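Local coordinates for ribose 5-phosphate isomerase (Trypanosoma cruzi, PDB 3M1P), which probably interconverts ribose 5-phosphate and ribulose 5-phosphate, as a type B isomerase of the LacAB/RpiB family, at residues Arg3-Gly8 with Phe64-Ala69; Arg52-Val57 with Ala105-Val110. The protein carries 1 engineered substitution. All coordinates share one frame; numbering follows the deposited sequence.

Contact 1: Arg3-Gly8 with Phe64-Ala69; sequences RRVAIG and FGVLAA. Engineered in segment 64-69: Ala69 (natural residue Cys).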
loop_
_atom_site.group_PDB
_atom_site.type_symbol
_atom_site.label_atom_id
_atom_site.label_comp_id
_atom_site.label_asym_id
_atom_site.label_seq_id
_atom_site.Cartn_x
_atom_site.Cartn_y
_atom_site.Cartn_z
ATOM N N ARG A 3 -14.258 -21.031 16.258
ATOM C CA ARG A 3 -13.605 -19.827 16.774
ATOM C C ARG A 3 -14.366 -18.552 16.443
ATOM O O ARG A 3 -14.546 -18.192 15.270
ATOM C CB ARG A 3 -12.110 -19.764 16.393
ATOM C CG ARG A 3 -11.684 -20.568 15.173
ATOM C CD ARG A 3 -10.327 -21.283 15.344
ATOM N NE ARG A 3 -9.236 -20.412 15.792
ATOM C CZ ARG A 3 -8.036 -20.317 15.219
ATOM N NH1 ARG A 3 -7.726 -21.050 14.158
ATOM N NH2 ARG A 3 -7.129 -19.492 15.725
ATOM N N ARG A 4 -14.842 -17.896 17.501
ATOM C CA ARG A 4 -15.685 -16.722 17.380
ATOM C C ARG A 4 -14.835 -15.523 16.990
ATOM O O ARG A 4 -13.712 -15.377 17.459
ATOM C CB ARG A 4 -16.448 -16.458 18.684
ATOM C CG ARG A 4 -17.248 -17.672 19.204
ATOM C CD ARG A 4 -18.050 -17.306 20.445
ATOM N NE ARG A 4 -19.271 -16.599 20.093
ATOM C CZ ARG A 4 -19.734 -15.536 20.742
ATOM N NH1 ARG A 4 -19.079 -15.047 21.788
ATOM N NH2 ARG A 4 -20.857 -14.971 20.351
ATOM N N VAL A 5 -15.381 -14.688 16.110
ATOM C CA VAL A 5 -14.685 -13.532 15.574
ATOM C C VAL A 5 -15.629 -12.339 15.649
ATOM O O VAL A 5 -16.556 -12.222 14.850
ATOM C CB VAL A 5 -14.239 -13.775 14.095
ATOM C CG1 VAL A 5 -13.644 -12.494 13.460
ATOM C CG2 VAL A 5 -13.259 -14.922 14.005
ATOM N N ALA A 6 -15.402 -11.445 16.605
ATOM C CA ALA A 6 -16.304 -10.301 16.754
ATOM C C ALA A 6 -15.995 -9.228 15.718
ATOM O O ALA A 6 -14.839 -8.916 15.474
ATOM C CB ALA A 6 -16.250 -9.730 18.179
ATOM N N ILE A 7 -17.035 -8.668 15.111
ATOM C CA ILE A 7 -16.859 -7.657 14.079
ATOM C C ILE A 7 -17.468 -6.324 14.515
ATOM O O ILE A 7 -18.624 -6.274 14.944
ATOM C CB ILE A 7 -17.463 -8.113 12.711
ATOM C CG1 ILE A 7 -16.792 -9.405 12.220
ATOM C CG2 ILE A 7 -17.355 -6.979 11.667
ATOM C CD1 ILE A 7 -17.620 -10.224 11.215
ATOM N N GLY A 8 -16.687 -5.250 14.413
ATOM C CA GLY A 8 -17.204 -3.896 14.640
ATOM C C GLY A 8 -16.838 -2.949 13.508
ATOM O O GLY A 8 -15.861 -3.178 12.796
ATOM N N PHE A 64 -11.103 -13.619 18.211
ATOM C CA PHE A 64 -10.576 -12.593 17.321
ATOM C C PHE A 64 -11.521 -11.408 17.188
ATOM O O PHE A 64 -12.734 -11.534 17.376
ATOM C CB PHE A 64 -10.306 -13.171 15.929
ATOM C CG PHE A 64 -9.185 -14.172 15.874
ATOM C CD1 PHE A 64 -7.865 -13.785 16.088
ATOM C CD2 PHE A 64 -9.445 -15.507 15.552
ATOM C CE1 PHE A 64 -6.823 -14.708 16.013
ATOM C CE2 PHE A 64 -8.423 -16.432 15.470
ATOM C CZ PHE A 64 -7.096 -16.029 15.692
ATOM N N GLY A 65 -10.954 -10.253 16.852
ATOM C CA GLY A 65 -11.757 -9.099 16.510
ATOM C C GLY A 65 -11.452 -8.630 15.105
ATOM O O GLY A 65 -10.334 -8.771 14.633
ATOM N N VAL A 66 -12.465 -8.094 14.437
ATOM C CA VAL A 66 -12.293 -7.362 13.194
ATOM C C VAL A 66 -12.848 -5.956 13.401
ATOM O O VAL A 66 -14.004 -5.775 13.822
ATOM C CB VAL A 66 -12.998 -8.056 11.999
ATOM C CG1 VAL A 66 -12.927 -7.180 10.735
ATOM C CG2 VAL A 66 -12.377 -9.433 11.734
ATOM N N LEU A 67 -12.016 -4.956 13.146
ATOM C CA LEU A 67 -12.481 -3.581 13.227
ATOM C C LEU A 67 -12.202 -2.897 11.911
ATOM O O LEU A 67 -11.063 -2.883 11.442
ATOM C CB LEU A 67 -11.834 -2.833 14.397
ATOM C CG LEU A 67 -12.227 -3.335 15.793
ATOM C CD1 LEU A 67 -11.346 -2.698 16.903
ATOM C CD2 LEU A 67 -13.727 -3.111 16.075
ATOM N N ALA A 68 -13.264 -2.387 11.295
ATOM C CA ALA A 68 -13.159 -1.677 10.034
ATOM C C ALA A 68 -13.700 -0.285 10.243
ATOM O O ALA A 68 -14.760 -0.109 10.848
ATOM C CB ALA A 68 -13.944 -2.406 8.938
ATOM N N ALA A 69 -12.955 0.710 9.777
ATOM C CA ALA A 69 -13.382 2.094 9.870
ATOM C C ALA A 69 -12.880 2.858 8.650
ATOM O O ALA A 69 -12.510 2.251 7.646
ATOM C CB ALA A 69 -12.883 2.731 11.183
#
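Gly8 and Val66 meet where strands 3-8 and 64-69 run parallel through the interior of the subunit, a worked example of how backbone alternation in a parallel sheet sorts side chains. The Gly8 N to Val66 O bond, 2.8 Å, has an N-H...O angle of 173°, and Val66 N gives a 2.7 Å bond to Ala6 O. Ala6 N to Phe64 O and Ala68 N to Gly8 O continue the pattern, while Phe64 N reaches Arg4 O at a longer 3.2 Å.

Val5, Ile7, Phe64 and Val66 occupy one face. With Val5 CG1 anti to the backbone N (chi1 173°), that methyl meets Val66 CG2 at 3.7 Å, leaving CG2 to touch Phe64 CB. Ile7 lies alongside Val66, both pointing the same way, with Ile7 CG1 4.0 Å from Val66 CB. Helix 17-26 covers this face, with Val24 against Val5 and Ile7 and Leu20 against Ile7. On the other face, Leu67 leans its CD2 over the CA of Gly8, 3.8 Å away, where the glycine has no side chain.

This dense packing gives way at the N-terminal end to partly exposed Arg3. Its chain bends at chi2 and chi3, bringing NH2 to the edge of the Phe64 ring, 3.3 Å from CE2, with guanidinium and ring planes 46° apart; the charge is met by a salt bridge from NE to Glu63. Such parallel pairing of buried strands, with helices packed over the sheet, is typical of the Rossmann-like alpha/beta fold of RpiB isomerases.

Contact 2: Arg52-Val57 with Ala105-Val110; sequences RVAEMV and ANIVCV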
loop_
_atom_site.group_PDB
_atom_site.type_symbol
_atom_site.label_atom_id
_atom_site.label_comp_id
_atom_site.label_asym_id
_atom_site.label_seq_id
_atom_site.Cartn_x
_atom_site.Cartn_y
_atom_site.Cartn_z
ATOM N N ARG A 52 -16.126 -2.056 22.391
ATOM C CA ARG A 52 -17.066 -3.174 22.428
ATOM C C ARG A 52 -16.423 -4.491 22.005
ATOM O O ARG A 52 -16.537 -5.490 22.708
ATOM C CB ARG A 52 -18.304 -2.887 21.571
ATOM C CG ARG A 52 -19.456 -3.797 21.913
ATOM C CD ARG A 52 -20.567 -3.700 20.908
ATOM N NE ARG A 52 -21.756 -4.396 21.398
ATOM C CZ ARG A 52 -22.943 -4.393 20.793
ATOM N NH1 ARG A 52 -23.120 -3.728 19.646
ATOM N NH2 ARG A 52 -23.955 -5.065 21.340
ATOM N N VAL A 53 -15.737 -4.480 20.864
ATOM C CA VAL A 53 -15.081 -5.678 20.334
ATOM C C VAL A 53 -13.823 -6.028 21.131
ATOM O O VAL A 53 -13.596 -7.184 21.479
ATOM C CB VAL A 53 -14.757 -5.494 18.829
ATOM C CG1 VAL A 53 -13.801 -6.600 18.312
ATOM C CG2 VAL A 53 -16.057 -5.427 18.031
ATOM N N ALA A 54 -13.012 -5.019 21.422
ATOM C CA ALA A 54 -11.814 -5.192 22.237
ATOM C C ALA A 54 -12.087 -5.870 23.593
ATOM O O ALA A 54 -11.352 -6.773 23.992
ATOM C CB ALA A 54 -11.138 -3.850 22.446
ATOM N N GLU A 55 -13.127 -5.422 24.297
ATOM C CA GLU A 55 -13.489 -6.020 25.585
ATOM C C GLU A 55 -13.875 -7.490 25.428
ATOM O O GLU A 55 -13.458 -8.324 26.227
ATOM C CB GLU A 55 -14.608 -5.230 26.283
ATOM C CG GLU A 55 -14.233 -3.816 26.691
ATOM C CD GLU A 55 -13.275 -3.735 27.877
ATOM O OE1 GLU A 55 -13.071 -4.754 28.583
ATOM O OE2 GLU A 55 -12.734 -2.625 28.114
ATOM N N MET A 56 -14.637 -7.803 24.380
ATOM C CA MET A 56 -15.012 -9.180 24.084
ATOM C C MET A 56 -13.779 -10.059 23.908
ATOM O O MET A 56 -13.728 -11.182 24.427
ATOM C CB MET A 56 -15.903 -9.237 22.852
ATOM C CG MET A 56 -17.261 -8.585 23.058
ATOM S SD MET A 56 -18.196 -8.454 21.528
ATOM C CE MET A 56 -18.583 -10.182 21.221
ATOM N N VAL A 57 -12.785 -9.541 23.183
ATOM C CA VAL A 57 -11.520 -10.244 22.993
ATOM C C VAL A 57 -10.776 -10.391 24.335
ATOM O O VAL A 57 -10.348 -11.483 24.699
ATOM C CB VAL A 57 -10.616 -9.542 21.928
ATOM C CG1 VAL A 57 -9.191 -10.111 21.970
ATOM C CG2 VAL A 57 -11.214 -9.667 20.523
ATOM N N ALA A 105 -1.329 -11.173 17.031
ATOM C CA ALA A 105 -2.386 -10.173 17.077
ATOM C C ALA A 105 -3.731 -10.856 17.236
ATOM O O ALA A 105 -3.971 -11.889 16.622
ATOM C CB ALA A 105 -2.372 -9.303 15.806
ATOM N N ASN A 106 -4.606 -10.289 18.057
ATOM C CA ASN A 106 -5.938 -10.855 18.231
ATOM C C ASN A 106 -7.033 -9.975 17.645
ATOM O O ASN A 106 -8.175 -10.393 17.560
ATOM C CB ASN A 106 -6.234 -11.211 19.712
ATOM C CG ASN A 106 -5.858 -10.085 20.684
ATOM O OD1 ASN A 106 -5.924 -8.904 20.338
ATOM N ND2 ASN A 106 -5.468 -10.459 21.910
ATOM N N ILE A 107 -6.682 -8.762 17.232
ATOM C CA ILE A 107 -7.625 -7.924 16.484
ATOM C C ILE A 107 -6.986 -7.374 15.200
ATOM O O ILE A 107 -5.897 -6.817 15.238
ATOM C CB ILE A 107 -8.208 -6.756 17.350
ATOM C CG1 ILE A 107 -9.024 -7.304 18.539
ATOM C CG2 ILE A 107 -9.049 -5.798 16.464
ATOM C CD1 ILE A 107 -9.675 -6.262 19.433
ATOM N N VAL A 108 -7.663 -7.548 14.063
ATOM C CA VAL A 108 -7.221 -6.954 12.813
ATOM C C VAL A 108 -8.023 -5.683 12.564
ATOM O O VAL A 108 -9.246 -5.677 12.732
ATOM C CB VAL A 108 -7.278 -7.949 11.598
ATOM C CG1 VAL A 108 -8.709 -8.452 11.280
ATOM C CG2 VAL A 108 -6.615 -7.342 10.348
ATOM N N CYS A 109 -7.326 -4.604 12.207
ATOM C CA CYS A 109 -7.972 -3.342 11.858
ATOM C C CYS A 109 -7.701 -3.011 10.404
ATOM O O CYS A 109 -6.595 -3.221 9.918
ATOM C CB CYS A 109 -7.498 -2.200 12.767
ATOM S SG CYS A 109 -7.750 -2.546 14.558
ATOM N N VAL A 110 -8.720 -2.490 9.724
ATOM C CA VAL A 110 -8.614 -2.084 8.325
ATOM C C VAL A 110 -9.342 -0.768 8.083
ATOM O O VAL A 110 -10.243 -0.384 8.842
ATOM C CB VAL A 110 -9.182 -3.163 7.352
ATOM C CG1 VAL A 110 -8.394 -4.463 7.445
ATOM C CG2 VAL A 110 -10.660 -3.419 7.621
#
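Helix-on-sheet packing in an alpha/beta fold is illustrated by helix 46-58, whose segment 52-57 lies against the start of strand 107-111. The helix and strand segments run nearly antiparallel, at 161°, with their axes 10.6 Å apart at closest approach, so the strand side chains must cross most of the gap.

Ile107 projects from the sheet toward the helix. Its CG1 is anti to the carbonyl carbon (chi1 -63°) and the chain continues extended through chi2, which carries CD1 right up to the helix backbone, 3.7 Å from Ala54 CA. The same methyl touches Ala54 CB at 4.1 Å and, more distantly, Val53 CG1.

One turn on from Val53, Val57 divides its two methyls between neighbouring residues. CG2 packs on Ile107 CG1 at 3.8 Å, whereas CG1 sits over the flat side of the Asn106 amide, 3.6 Å from its CG. Asn106 therefore offers the valine a van der Waals surface, while its polar atoms are engaged elsewhere: OD1 accepts from Arg86 N and ND2 donates to Gly84 O. These two bonds fix the amide's rotation and satisfy both its polar atoms in a buried setting.

Leu67 of the adjacent strand touches both Val53 and Ile107, continuing the apolar layer toward the middle of the sheet. Small and branched aliphatic residues packing together in this way are characteristic of a helix layer laid against the parallel sheet of an alpha/beta/alpha sandwich.

How the contacts relate
Contacts 1 and 2 show how one sheet can serve two kinds of packing: their centres lie about 6 Å apart, and strand 64-69 sits between strands 3-9 and 107-111. Gly65 N to Asn106 O and Leu67 N to Val108 O, both 2.9 Å and probable hydrogen bonds, join contact 1 to contact 2 edge to edge, while Val53 CG2 approaches Gly8 N from the helix side. Along the chain the segments alternate, 3-8, 52-57, 64-69, 105-110, and helix 46-58 is followed, after a short connection, by strand 64-69. Residues distant in sequence are thereby gathered into one continuous core around a single parallel sheet.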